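Local coordinates for protein xylulose kinase (Escherichia coli, PDB 2ITM) that phosphorylates D-xylulose to D-xylulose 5-phosphate with ATP, working as a homodimeric sugar kinase of the FGGY family, at residues A55-G60 against K218-A223; L158-E163 against G210-E215; E325-L330 against N359-A364; Y401-L406 against L451-L456. All coordinates share one frame; numbering follows the deposited sequence.

In the fold
The four contacts fall into two groups, one at each end of the two-domain FGGY chain. Interactions 1 and 2 lie in the N-terminal domain with centres 14 Å apart and share helix 214-220; they meet where Met-160 SD lies 3.4 Å from Trp-220 CH2. Interactions 3 and 4, with centres 21 Å apart, touch through Arg-363 and Tyr-401. Centres of interactions 1 and 3 stand 52 Å apart. The side chains of Met-56 and Met-160 lie about 10 and 11 Å from that of Asp-6, inferred to be important for activity, whereas interactions 3 and 4 lie away from it; none contains a residue of the D-xylulose pocket or Asp-233, the inferred proton acceptor.

Interaction 1 (A55-G60 against K218-A223); sequences AMKALG and KAWGMA
Met-56 crosses one face of the Trp-220 indole obliquely, its CB placed 3.8 Å from the centroid of the five-membered ring and only 6° off the ring normal, which identifies a CH-pi contact. The chain then bends at chi2 (-66°) and chi3 (-71°), carrying SD above the same indole: the sulfur stands 4.9 Å from the centroid of the six-membered ring, a rather distant Met-aromatic contact. Beyond it, Met-56 CE reaches Trp-220 CE3 at 3.8 Å and meets Met-222 SD, the two methionine chains crossing at about a right angle. The contact packs helix 45-62, from which Ala-55 and Leu-59 rest on strands 11-17 and 23-30, against the C-terminal end of helix 214-220, where Gly-221 forms a Schellman motif. Asp-53 ties the polar edges together, accepting from Trp-220 NE1 and forming a salt bridge with Lys-57 NZ, while Lys-57 CE runs past Ala-219 O at 3.8 Å. Replacing Trp-220 with an alanine would probably leave Met-56 without the flat surface beneath its CB and sulfur, and Asp-53 without its indole donor. One water donates to both Met-56 O and Trp-220 O, at 2.9 and 2.6 Å, bridging the backbones.

Interaction 2 (L158-E163 against G210-E215); sequences LRMTGE and GALLPE
An ST turn closes the end of helix 152-161, and the contact forms where this turn meets the link between strand 208-211 and helix 214-220. Thr-161 OG1 accepts from Glu-163 N at 3.2 Å and is also bonded to Arg-157 O, while Gly-162, with positive phi, takes the chain out of the helix. Across the contact, Leu-213 N donates to Met-160 O at 2.9 Å; the N-H...O angle of 168° makes the bond nearly straight, and the donor lies in the carbonyl plane. The same oxygen receives a CA-H...O contact from Leu-212. Leu-213, at the N-cap position of helix 214-220, turns its branch back over the end of helix 152-161: CD1 lies 3.7 Å from Arg-159 O, and CD2 lies 3.4 Å from Thr-161 O. Cutting Leu-213 back to an alanine is likely to uncover the carbonyls of Arg-159 and Thr-161 and open a gap beside Gly-162. Thr-161 CB lies 3.3 Å from Ala-211 O, and the first torsion, with CG2 anti to the carbonyl carbon, puts that methyl against the same oxygen. Glu-163 CG approaches Gly-210 CA at 4.4 Å, the glycine having no side chain to intervene. A water accepts from Ala-211 N and lies near Glu-163 OE2 and Thr-161 O. Strand 208-211 is an outermost strand of its mixed sheet within the chain, bonded through Gly-210 to Val-227 of strand 226-232; Thr-161 and Leu-212 both pack on Val-227, so the end of helix 152-161 is seated against this sheet border.

Interaction 3 (E325-L330 against N359-A364); sequences EPVWFL and NELARA
As the extended segment 325-330 enters strand 328-333 it passes helical segment 359-364, coming closest at Phe-329 and Ala-364, whose CA atoms are 5.5 Å apart; no direct hydrogen bond joins the two. A water makes the polar link instead, accepting from Phe-329 N and lying 2.6 Å from Ala-364 O, to which it can donate. Val-327 and Phe-329, alternate residues, both direct CB toward the helix. Ala-364 carries the apolar contact: its methyl sits 3.8 Å from Val-327 CB and 4.2 Å from Phe-329 CB, and also meets Val-327 O at 3.7 Å. With CG1 anti to the backbone N (chi1 -171°), Val-327 rests this branch near the alanine methyl and sends CG2 to Leu-361 CD1 at 4.2 Å. Phe-329 meets the helix chiefly through CB, 3.5 Å from Ala-364 O, since its ring leads away and meets that of Phe-349 with planes about 50° apart. The contact lays the start of helix 358-381 on the antiparallel pair formed by strands 328-333 and 345-353, where Phe-349 and Leu-352 complete the apolar layer. Helix 459-479 packs against Trp-328 and Leu-330, and Leu-361 also touches Leu-304 of the second subunit.

Interaction 4 (Y401-L406 against L451-L456); sequences YWRQML and LEQSHL
The helical segment 401-406 and strand 451-455 run in roughly the same direction, the axes of these short segments 31° apart and 8.9 Å at closest approach, with Gln-404 and His-455 nearest in the backbone. Arg-403 meets His-455 in two ways. Its CB lies over one face of the imidazole, 3.8 Å from the centroid, as a CH-pi contact. The side chain then bends at chi3 (-58°), curling back so that NE donates to His-455 NE2 at 3.1 Å; the donor stands 37° out of the ring plane. Farther along the guanidinium, NH2 donates to Gln-453 OE1, also at 3.1 Å, with the oxygen in the guanidinium plane. Gln-453 reaches it with an extended chain, whereas Gln-404 bends at chi2 and brings its amide beside His-455 and Leu-456. Outside the pair, Arg-403 NH1 donates to Ala-397 O, and the guanidinium makes a cation-pi contact with Tyr-416, so several partners fix its position. A classic beta bulge sets Glu-452 and Gln-453 together opposite Tyr-416 of strand 414-417. Strand 451-455 borders the mixed sheet, antiparallel to strand 414-417, and helix 400-410 packs beside it: a helix-on-sheet layer of the actin-like ATPase fold of FGGY kinases.

Interaction 1 (A55-G60 against K218-A223)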
loop_
_atom_site.group_PDB
_atom_site.type_symbol
_atom_site.label_atom_id
_atom_site.label_comp_id
_atom_site.label_asym_id
_atom_site.label_seq_id
_atom_site.Cartn_x
_atom_site.Cartn_y
_atom_site.Cartn_z
ATOM N N ALA A 55 -25.494 -33.600 -14.053
ATOM C CA ALA A 55 -26.214 -32.976 -12.966
ATOM C C ALA A 55 -27.659 -33.442 -12.868
ATOM O O ALA A 55 -28.165 -33.683 -11.795
ATOM C CB ALA A 55 -26.148 -31.483 -13.094
ATOM N N MET A 56 -28.318 -33.539 -14.008
ATOM C CA MET A 56 -29.716 -33.897 -14.047
ATOM C C MET A 56 -29.878 -35.370 -13.710
ATOM O O MET A 56 -30.868 -35.780 -13.139
ATOM C CB MET A 56 -30.299 -33.613 -15.424
ATOM C CG MET A 56 -30.487 -32.141 -15.745
ATOM S SD MET A 56 -31.704 -31.352 -14.715
ATOM C CE MET A 56 -33.132 -32.120 -15.395
ATOM N N LYS A 57 -28.894 -36.160 -14.092
ATOM C CA LYS A 57 -28.874 -37.562 -13.742
ATOM C C LYS A 57 -28.660 -37.752 -12.251
ATOM O O LYS A 57 -29.322 -38.555 -11.626
ATOM C CB LYS A 57 -27.828 -38.310 -14.565
ATOM C CG LYS A 57 -28.350 -38.760 -15.909
ATOM C CD LYS A 57 -27.259 -39.104 -16.898
ATOM C CE LYS A 57 -27.866 -39.498 -18.219
ATOM N NZ LYS A 57 -26.866 -39.855 -19.221
ATOM N N ALA A 58 -27.739 -36.988 -11.687
ATOM C CA ALA A 58 -27.529 -37.021 -10.258
ATOM C C ALA A 58 -28.758 -36.559 -9.484
ATOM O O ALA A 58 -29.118 -37.143 -8.471
ATOM C CB ALA A 58 -26.329 -36.221 -9.887
ATOM N N LEU A 59 -29.398 -35.505 -9.968
ATOM C CA LEU A 59 -30.609 -34.994 -9.337
ATOM C C LEU A 59 -31.626 -36.100 -9.205
ATOM O O LEU A 59 -32.306 -36.211 -8.203
ATOM C CB LEU A 59 -31.193 -33.836 -10.137
ATOM C CG LEU A 59 -32.261 -32.986 -9.451
ATOM C CD1 LEU A 59 -31.685 -32.116 -8.371
ATOM C CD2 LEU A 59 -33.022 -32.167 -10.435
ATOM N N GLY A 60 -31.720 -36.914 -10.241
ATOM C CA GLY A 60 -32.787 -37.866 -10.374
ATOM C C GLY A 60 -32.597 -39.038 -9.439
ATOM O O GLY A 60 -33.560 -39.635 -8.997
ATOM N N LYS A 218 -36.235 -39.116 -21.800
ATOM C CA LYS A 218 -35.961 -40.470 -21.352
ATOM C C LYS A 218 -34.672 -40.625 -20.556
ATOM O O LYS A 218 -34.666 -41.211 -19.485
ATOM C CB LYS A 218 -36.020 -41.460 -22.514
ATOM C CG LYS A 218 -35.920 -42.908 -22.073
ATOM C CD LYS A 218 -35.130 -43.734 -23.058
ATOM C CE LYS A 218 -35.037 -45.175 -22.626
ATOM N NZ LYS A 218 -36.119 -45.988 -23.252
ATOM N N ALA A 219 -33.586 -40.089 -21.082
ATOM C CA ALA A 219 -32.317 -40.138 -20.396
ATOM C C ALA A 219 -32.371 -39.549 -18.997
ATOM O O ALA A 219 -31.606 -39.947 -18.138
ATOM C CB ALA A 219 -31.258 -39.476 -21.207
ATOM N N TRP A 220 -33.276 -38.599 -18.784
ATOM C CA TRP A 220 -33.318 -37.819 -17.553
ATOM C C TRP A 220 -34.445 -38.279 -16.635
ATOM O O TRP A 220 -34.622 -37.768 -15.548
ATOM C CB TRP A 220 -33.469 -36.327 -17.862
ATOM C CG TRP A 220 -32.219 -35.639 -18.351
ATOM C CD1 TRP A 220 -30.973 -36.159 -18.435
ATOM C CD2 TRP A 220 -32.117 -34.297 -18.819
ATOM N NE1 TRP A 220 -30.095 -35.228 -18.924
ATOM C CE2 TRP A 220 -30.779 -34.074 -19.172
ATOM C CE3 TRP A 220 -33.026 -33.251 -18.978
ATOM C CZ2 TRP A 220 -30.334 -32.860 -19.666
ATOM C CZ3 TRP A 220 -32.579 -32.063 -19.463
ATOM C CH2 TRP A 220 -31.252 -31.870 -19.799
ATOM N N GLY A 221 -35.203 -39.261 -17.095
ATOM C CA GLY A 221 -36.290 -39.823 -16.323
ATOM C C GLY A 221 -37.435 -38.853 -16.167
ATOM O O GLY A 221 -37.967 -38.682 -15.083
ATOM N N MET A 222 -37.796 -38.203 -17.260
ATOM C CA MET A 222 -38.918 -37.298 -17.232
ATOM C C MET A 222 -39.767 -37.323 -18.487
ATOM O O MET A 222 -39.385 -37.903 -19.487
ATOM C CB MET A 222 -38.486 -35.878 -16.840
ATOM C CG MET A 222 -37.430 -35.242 -17.703
ATOM S SD MET A 222 -36.399 -34.053 -16.825
ATOM C CE MET A 222 -37.617 -32.789 -16.546
ATOM N N ALA A 223 -40.922 -36.684 -18.415
ATOM C CA ALA A 223 -41.784 -36.458 -19.579
ATOM C C ALA A 223 -41.191 -35.446 -20.555
ATOM O O ALA A 223 -40.340 -34.662 -20.180
ATOM C CB ALA A 223 -43.152 -36.019 -19.129
HETATM O O HOH W 1 -32.429 -37.974 -14.116
#

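Interaction 2 (L158-E163 against G210-E215)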
loop_
_atom_site.group_PDB
_atom_site.type_symbol
_atom_site.label_atom_id
_atom_site.label_comp_id
_atom_site.label_asym_id
_atom_site.label_seq_id
_atom_site.Cartn_x
_atom_site.Cartn_y
_atom_site.Cartn_z
ATOM N N LEU A 158 -31.149 -25.820 -27.415
ATOM C CA LEU A 158 -31.085 -26.548 -28.676
ATOM C C LEU A 158 -30.731 -28.020 -28.486
ATOM O O LEU A 158 -31.370 -28.892 -29.037
ATOM C CB LEU A 158 -30.107 -25.877 -29.629
ATOM C CG LEU A 158 -29.775 -26.633 -30.909
ATOM C CD1 LEU A 158 -30.880 -26.486 -31.897
ATOM C CD2 LEU A 158 -28.458 -26.180 -31.493
ATOM N N ARG A 159 -29.737 -28.290 -27.657
ATOM C CA ARG A 159 -29.400 -29.653 -27.277
ATOM C C ARG A 159 -30.520 -30.405 -26.550
ATOM O O ARG A 159 -30.651 -31.608 -26.695
ATOM C CB ARG A 159 -28.106 -29.685 -26.474
ATOM C CG ARG A 159 -26.848 -29.584 -27.317
ATOM C CD ARG A 159 -26.616 -30.761 -28.243
ATOM N NE ARG A 159 -25.270 -31.323 -28.114
ATOM C CZ ARG A 159 -24.959 -32.336 -27.340
ATOM N NH1 ARG A 159 -25.886 -32.919 -26.611
ATOM N NH2 ARG A 159 -23.719 -32.765 -27.277
ATOM N N MET A 160 -31.332 -29.678 -25.791
ATOM C CA MET A 160 -32.430 -30.253 -25.058
ATOM C C MET A 160 -33.734 -30.373 -25.852
ATOM O O MET A 160 -34.532 -31.253 -25.589
ATOM C CB MET A 160 -32.686 -29.469 -23.778
ATOM C CG MET A 160 -31.687 -29.681 -22.675
ATOM S SD MET A 160 -32.222 -28.921 -21.144
ATOM C CE MET A 160 -32.329 -27.241 -21.642
ATOM N N THR A 161 -33.940 -29.479 -26.812
ATOM C CA THR A 161 -35.218 -29.348 -27.499
ATOM C C THR A 161 -35.176 -29.439 -29.000
ATOM O O THR A 161 -36.187 -29.657 -29.636
ATOM C CB THR A 161 -35.929 -28.051 -27.121
ATOM O OG1 THR A 161 -35.197 -26.927 -27.608
ATOM C CG2 THR A 161 -35.967 -27.878 -25.641
ATOM N N GLY A 162 -33.996 -29.235 -29.566
ATOM C CA GLY A 162 -33.849 -29.059 -30.996
ATOM C C GLY A 162 -34.358 -27.752 -31.575
ATOM O O GLY A 162 -34.446 -27.617 -32.782
ATOM N N GLU A 163 -34.683 -26.790 -30.722
ATOM C CA GLU A 163 -35.158 -25.494 -31.180
ATOM C C GLU A 163 -34.078 -24.429 -31.044
ATOM O O GLU A 163 -33.201 -24.548 -30.204
ATOM C CB GLU A 163 -36.404 -25.048 -30.410
ATOM C CG GLU A 163 -37.431 -26.133 -30.124
ATOM C CD GLU A 163 -38.176 -26.544 -31.363
ATOM O OE1 GLU A 163 -38.019 -25.868 -32.382
ATOM O OE2 GLU A 163 -38.894 -27.527 -31.328
ATOM N N GLY A 210 -40.637 -24.707 -26.674
ATOM C CA GLY A 210 -40.601 -26.076 -27.121
ATOM C C GLY A 210 -40.712 -27.040 -25.970
ATOM O O GLY A 210 -41.233 -26.704 -24.915
ATOM N N ALA A 211 -40.211 -28.247 -26.190
ATOM C CA ALA A 211 -40.241 -29.293 -25.198
ATOM C C ALA A 211 -38.981 -30.132 -25.280
ATOM O O ALA A 211 -38.297 -30.122 -26.287
ATOM C CB ALA A 211 -41.446 -30.150 -25.389
ATOM N N LEU A 212 -38.671 -30.844 -24.206
ATOM C CA LEU A 212 -37.601 -31.820 -24.243
ATOM C C LEU A 212 -37.824 -32.817 -25.353
ATOM O O LEU A 212 -38.910 -33.335 -25.525
ATOM C CB LEU A 212 -37.457 -32.558 -22.922
ATOM C CG LEU A 212 -37.296 -31.788 -21.625
ATOM C CD1 LEU A 212 -37.111 -32.752 -20.486
ATOM C CD2 LEU A 212 -36.170 -30.800 -21.691
ATOM N N LEU A 213 -36.764 -33.080 -26.096
ATOM C CA LEU A 213 -36.689 -34.240 -26.953
ATOM C C LEU A 213 -36.893 -35.534 -26.180
ATOM O O LEU A 213 -36.357 -35.715 -25.105
ATOM C CB LEU A 213 -35.361 -34.265 -27.701
ATOM C CG LEU A 213 -35.032 -33.010 -28.501
ATOM C CD1 LEU A 213 -33.570 -32.851 -28.647
ATOM C CD2 LEU A 213 -35.742 -33.036 -29.811
ATOM N N PRO A 214 -37.678 -36.423 -26.765
ATOM C CA PRO A 214 -37.843 -37.799 -26.264
ATOM C C PRO A 214 -36.571 -38.452 -25.762
ATOM O O PRO A 214 -36.555 -38.969 -24.666
ATOM C CB PRO A 214 -38.375 -38.507 -27.499
ATOM C CG PRO A 214 -39.099 -37.484 -28.216
ATOM C CD PRO A 214 -38.265 -36.264 -28.102
ATOM N N GLU A 215 -35.515 -38.431 -26.558
ATOM C CA GLU A 215 -34.274 -39.052 -26.138
ATOM C C GLU A 215 -33.744 -38.404 -24.869
ATOM O O GLU A 215 -33.276 -39.080 -23.979
ATOM C CB GLU A 215 -33.233 -38.994 -27.252
ATOM C CG GLU A 215 -33.638 -39.701 -28.534
ATOM C CD GLU A 215 -34.553 -38.866 -29.413
ATOM O OE1 GLU A 215 -34.631 -37.654 -29.200
ATOM O OE2 GLU A 215 -35.217 -39.446 -30.310
HETATM O O HOH W 2 -39.198 -29.016 -29.083
#

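Interaction 3 (E325-L330 against N359-A364)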
loop_
_atom_site.group_PDB
_atom_site.type_symbol
_atom_site.label_atom_id
_atom_site.label_comp_id
_atom_site.label_asym_id
_atom_site.label_seq_id
_atom_site.Cartn_x
_atom_site.Cartn_y
_atom_site.Cartn_z
ATOM N N GLU A 325 -7.645 10.371 13.704
ATOM C CA GLU A 325 -7.957 10.757 12.349
ATOM C C GLU A 325 -8.289 9.559 11.479
ATOM O O GLU A 325 -7.860 8.448 11.740
ATOM C CB GLU A 325 -6.808 11.542 11.739
ATOM C CG GLU A 325 -6.717 12.971 12.221
ATOM C CD GLU A 325 -5.301 13.488 12.192
ATOM O OE1 GLU A 325 -4.374 12.664 12.216
ATOM O OE2 GLU A 325 -5.118 14.716 12.135
ATOM N N PRO A 326 -9.078 9.805 10.446
ATOM C CA PRO A 326 -9.571 8.730 9.564
ATOM C C PRO A 326 -8.431 8.137 8.760
ATOM O O PRO A 326 -7.581 8.868 8.279
ATOM C CB PRO A 326 -10.551 9.461 8.653
ATOM C CG PRO A 326 -10.915 10.673 9.393
ATOM C CD PRO A 326 -9.706 11.094 10.132
ATOM N N VAL A 327 -8.421 6.817 8.657
ATOM C CA VAL A 327 -7.841 6.107 7.535
ATOM C C VAL A 327 -8.860 6.043 6.425
ATOM O O VAL A 327 -10.035 5.866 6.679
ATOM C CB VAL A 327 -7.513 4.666 7.918
ATOM C CG1 VAL A 327 -6.731 4.005 6.846
ATOM C CG2 VAL A 327 -6.768 4.623 9.199
ATOM N N TRP A 328 -8.397 6.178 5.192
ATOM C CA TRP A 328 -9.266 6.050 4.041
ATOM C C TRP A 328 -8.947 4.798 3.227
ATOM O O TRP A 328 -7.845 4.632 2.735
ATOM C CB TRP A 328 -9.207 7.310 3.178
ATOM C CG TRP A 328 -9.528 8.544 3.933
ATOM C CD1 TRP A 328 -8.665 9.318 4.622
ATOM C CD2 TRP A 328 -10.811 9.144 4.088
ATOM N NE1 TRP A 328 -9.323 10.367 5.203
ATOM C CE2 TRP A 328 -10.648 10.282 4.885
ATOM C CE3 TRP A 328 -12.091 8.837 3.626
ATOM C CZ2 TRP A 328 -11.709 11.098 5.241
ATOM C CZ3 TRP A 328 -13.134 9.649 3.974
ATOM C CH2 TRP A 328 -12.940 10.766 4.771
ATOM N N PHE A 329 -9.933 3.925 3.094
ATOM C CA PHE A 329 -9.821 2.772 2.216
ATOM C C PHE A 329 -10.518 3.030 0.897
ATOM O O PHE A 329 -11.705 3.288 0.864
ATOM C CB PHE A 329 -10.379 1.518 2.897
ATOM C CG PHE A 329 -10.289 0.272 2.065
ATOM C CD1 PHE A 329 -9.075 -0.308 1.788
ATOM C CD2 PHE A 329 -11.424 -0.334 1.584
ATOM C CE1 PHE A 329 -9.001 -1.449 1.049
ATOM C CE2 PHE A 329 -11.351 -1.470 0.839
ATOM C CZ PHE A 329 -10.135 -2.025 0.569
ATOM N N LEU A 330 -9.770 2.968 -0.193
ATOM C CA LEU A 330 -10.348 3.164 -1.501
ATOM C C LEU A 330 -10.319 1.894 -2.342
ATOM O O LEU A 330 -9.286 1.501 -2.854
ATOM C CB LEU A 330 -9.691 4.346 -2.215
ATOM C CG LEU A 330 -9.453 5.626 -1.407
ATOM C CD1 LEU A 330 -8.348 6.436 -1.966
ATOM C CD2 LEU A 330 -10.681 6.450 -1.270
ATOM N N ASN A 359 -8.095 -2.284 14.464
ATOM C CA ASN A 359 -9.442 -1.797 14.718
ATOM C C ASN A 359 -9.812 -0.637 13.767
ATOM O O ASN A 359 -10.872 -0.619 13.169
ATOM C CB ASN A 359 -9.558 -1.308 16.158
ATOM C CG ASN A 359 -9.321 -2.403 17.178
ATOM O OD1 ASN A 359 -9.527 -3.572 16.912
ATOM N ND2 ASN A 359 -8.898 -2.008 18.361
ATOM N N GLU A 360 -8.902 0.315 13.662
ATOM C CA GLU A 360 -9.040 1.444 12.765
ATOM C C GLU A 360 -9.111 0.967 11.326
ATOM O O GLU A 360 -9.991 1.357 10.573
ATOM C CB GLU A 360 -7.862 2.392 12.947
ATOM C CG GLU A 360 -7.843 3.147 14.267
ATOM C CD GLU A 360 -7.715 2.252 15.485
ATOM O OE1 GLU A 360 -8.486 2.440 16.427
ATOM O OE2 GLU A 360 -6.854 1.379 15.508
ATOM N N LEU A 361 -8.177 0.099 10.965
ATOM C CA LEU A 361 -8.116 -0.456 9.631
ATOM C C LEU A 361 -9.432 -1.107 9.263
ATOM O O LEU A 361 -9.936 -0.937 8.170
ATOM C CB LEU A 361 -6.979 -1.458 9.534
ATOM C CG LEU A 361 -5.741 -0.884 8.868
ATOM C CD1 LEU A 361 -5.570 0.549 9.232
ATOM C CD2 LEU A 361 -4.486 -1.686 9.167
ATOM N N ALA A 362 -9.986 -1.852 10.202
ATOM C CA ALA A 362 -11.197 -2.601 9.961
ATOM C C ALA A 362 -12.378 -1.671 9.776
ATOM O O ALA A 362 -13.202 -1.879 8.913
ATOM C CB ALA A 362 -11.454 -3.560 11.093
ATOM N N ARG A 363 -12.448 -0.647 10.603
ATOM C CA ARG A 363 -13.372 0.439 10.368
ATOM C C ARG A 363 -13.252 1.090 8.997
ATOM O O ARG A 363 -14.251 1.369 8.363
ATOM C CB ARG A 363 -13.238 1.489 11.444
ATOM C CG ARG A 363 -14.423 1.552 12.329
ATOM C CD ARG A 363 -15.405 2.612 11.993
ATOM N NE ARG A 363 -16.003 3.078 13.232
ATOM C CZ ARG A 363 -17.074 3.839 13.321
ATOM N NH1 ARG A 363 -17.702 4.241 12.233
ATOM N NH2 ARG A 363 -17.508 4.202 14.500
ATOM N N ALA A 364 -12.027 1.336 8.565
ATOM C CA ALA A 364 -11.778 1.963 7.278
ATOM C C ALA A 364 -12.351 1.163 6.110
ATOM O O ALA A 364 -13.008 1.706 5.244
ATOM C CB ALA A 364 -10.323 2.209 7.090
HETATM O O HOH W 3 -12.507 4.259 4.803
#

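Interaction 4 (Y401-L406 against L451-L456)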
loop_
_atom_site.group_PDB
_atom_site.type_symbol
_atom_site.label_atom_id
_atom_site.label_comp_id
_atom_site.label_asym_id
_atom_site.label_seq_id
_atom_site.Cartn_x
_atom_site.Cartn_y
_atom_site.Cartn_z
ATOM N N TYR A 401 -24.606 -4.840 11.947
ATOM C CA TYR A 401 -23.873 -3.603 12.062
ATOM C C TYR A 401 -23.634 -2.967 10.704
ATOM O O TYR A 401 -23.853 -1.782 10.528
ATOM C CB TYR A 401 -22.549 -3.821 12.776
ATOM C CG TYR A 401 -21.763 -2.550 12.925
ATOM C CD1 TYR A 401 -22.352 -1.417 13.451
ATOM C CD2 TYR A 401 -20.447 -2.474 12.522
ATOM C CE1 TYR A 401 -21.656 -0.259 13.585
ATOM C CE2 TYR A 401 -19.736 -1.313 12.647
ATOM C CZ TYR A 401 -20.349 -0.204 13.179
ATOM O OH TYR A 401 -19.657 0.969 13.316
ATOM N N TRP A 402 -23.185 -3.760 9.743
ATOM C CA TRP A 402 -22.770 -3.210 8.487
ATOM C C TRP A 402 -23.936 -2.792 7.633
ATOM O O TRP A 402 -23.916 -1.769 6.997
ATOM C CB TRP A 402 -21.871 -4.166 7.725
ATOM C CG TRP A 402 -21.213 -3.504 6.560
ATOM C CD1 TRP A 402 -20.483 -2.356 6.577
ATOM C CD2 TRP A 402 -21.249 -3.928 5.206
ATOM N NE1 TRP A 402 -20.054 -2.040 5.316
ATOM C CE2 TRP A 402 -20.513 -2.992 4.451
ATOM C CE3 TRP A 402 -21.827 -5.005 4.544
ATOM C CZ2 TRP A 402 -20.341 -3.110 3.087
ATOM C CZ3 TRP A 402 -21.652 -5.115 3.199
ATOM C CH2 TRP A 402 -20.917 -4.173 2.479
ATOM N N ARG A 403 -24.983 -3.599 7.666
ATOM C CA ARG A 403 -26.218 -3.285 6.983
ATOM C C ARG A 403 -26.732 -1.916 7.390
ATOM O O ARG A 403 -27.201 -1.147 6.560
ATOM C CB ARG A 403 -27.275 -4.347 7.273
ATOM C CG ARG A 403 -27.087 -5.677 6.540
ATOM C CD ARG A 403 -28.347 -6.494 6.423
ATOM N NE ARG A 403 -28.909 -6.775 7.735
ATOM C CZ ARG A 403 -28.524 -7.761 8.525
ATOM N NH1 ARG A 403 -27.569 -8.585 8.153
ATOM N NH2 ARG A 403 -29.095 -7.922 9.703
ATOM N N GLN A 404 -26.651 -1.621 8.680
ATOM C CA GLN A 404 -27.066 -0.333 9.193
ATOM C C GLN A 404 -26.139 0.786 8.779
ATOM O O GLN A 404 -26.585 1.857 8.426
ATOM C CB GLN A 404 -27.141 -0.360 10.705
ATOM C CG GLN A 404 -27.689 0.909 11.276
ATOM C CD GLN A 404 -29.119 1.124 10.897
ATOM O OE1 GLN A 404 -29.500 2.210 10.488
ATOM N NE2 GLN A 404 -29.922 0.085 11.036
ATOM N N MET A 405 -24.845 0.527 8.860
ATOM C CA MET A 405 -23.858 1.444 8.362
ATOM C C MET A 405 -24.142 1.770 6.925
ATOM O O MET A 405 -24.055 2.925 6.521
ATOM C CB MET A 405 -22.451 0.887 8.510
ATOM C CG MET A 405 -21.392 1.771 7.875
ATOM S SD MET A 405 -19.729 1.139 7.932
ATOM C CE MET A 405 -19.404 1.328 9.646
ATOM N N LEU A 406 -24.484 0.755 6.138
ATOM C CA LEU A 406 -24.826 0.944 4.735
ATOM C C LEU A 406 -26.047 1.822 4.554
ATOM O O LEU A 406 -26.123 2.599 3.623
ATOM C CB LEU A 406 -25.087 -0.392 4.064
ATOM C CG LEU A 406 -24.039 -0.953 3.118
ATOM C CD1 LEU A 406 -22.682 -0.838 3.721
ATOM C CD2 LEU A 406 -24.347 -2.379 2.771
ATOM N N LEU A 451 -38.709 -11.250 4.565
ATOM C CA LEU A 451 -38.195 -10.077 5.250
ATOM C C LEU A 451 -37.634 -10.376 6.632
ATOM O O LEU A 451 -38.358 -10.760 7.535
ATOM C CB LEU A 451 -39.267 -9.002 5.341
ATOM C CG LEU A 451 -38.827 -7.598 4.937
ATOM C CD1 LEU A 451 -39.732 -6.533 5.516
ATOM C CD2 LEU A 451 -37.408 -7.341 5.329
ATOM N N GLU A 452 -36.336 -10.184 6.789
ATOM C CA GLU A 452 -35.657 -10.512 8.020
ATOM C C GLU A 452 -35.503 -9.297 8.926
ATOM O O GLU A 452 -35.716 -9.383 10.123
ATOM C CB GLU A 452 -34.294 -11.108 7.708
ATOM C CG GLU A 452 -33.662 -11.852 8.863
ATOM C CD GLU A 452 -34.540 -12.961 9.395
ATOM O OE1 GLU A 452 -34.769 -13.934 8.662
ATOM O OE2 GLU A 452 -35.001 -12.857 10.547
ATOM N N GLN A 453 -35.136 -8.166 8.336
ATOM C CA GLN A 453 -34.958 -6.918 9.068
ATOM C C GLN A 453 -34.868 -5.745 8.108
ATOM O O GLN A 453 -34.201 -5.820 7.087
ATOM C CB GLN A 453 -33.700 -6.964 9.942
ATOM C CG GLN A 453 -33.441 -5.674 10.740
ATOM C CD GLN A 453 -32.198 -5.715 11.592
ATOM O OE1 GLN A 453 -31.362 -6.588 11.436
ATOM N NE2 GLN A 453 -32.076 -4.764 12.494
ATOM N N SER A 454 -35.545 -4.661 8.447
ATOM C CA SER A 454 -35.538 -3.466 7.633
ATOM C C SER A 454 -34.739 -2.330 8.300
ATOM O O SER A 454 -35.023 -1.938 9.418
ATOM C CB SER A 454 -36.959 -3.004 7.365
ATOM O OG SER A 454 -37.397 -3.416 6.094
ATOM N N HIS A 455 -33.753 -1.812 7.584
ATOM C CA HIS A 455 -32.851 -0.815 8.127
ATOM C C HIS A 455 -33.164 0.569 7.613
ATOM O O HIS A 455 -33.006 0.844 6.441
ATOM C CB HIS A 455 -31.420 -1.166 7.800
ATOM C CG HIS A 455 -30.946 -2.419 8.450
ATOM N ND1 HIS A 455 -30.241 -2.422 9.630
ATOM C CD2 HIS A 455 -31.065 -3.712 8.081
ATOM C CE1 HIS A 455 -29.951 -3.661 9.965
ATOM N NE2 HIS A 455 -30.441 -4.464 9.042
ATOM N N LEU A 456 -33.608 1.442 8.504
ATOM C CA LEU A 456 -33.773 2.834 8.150
ATOM C C LEU A 456 -32.558 3.662 8.489
ATOM O O LEU A 456 -31.938 3.478 9.514
ATOM C CB LEU A 456 -35.029 3.425 8.768
ATOM C CG LEU A 456 -36.276 3.327 7.907
ATOM C CD1 LEU A 456 -37.459 3.060 8.775
ATOM C CD2 LEU A 456 -36.493 4.573 7.092
#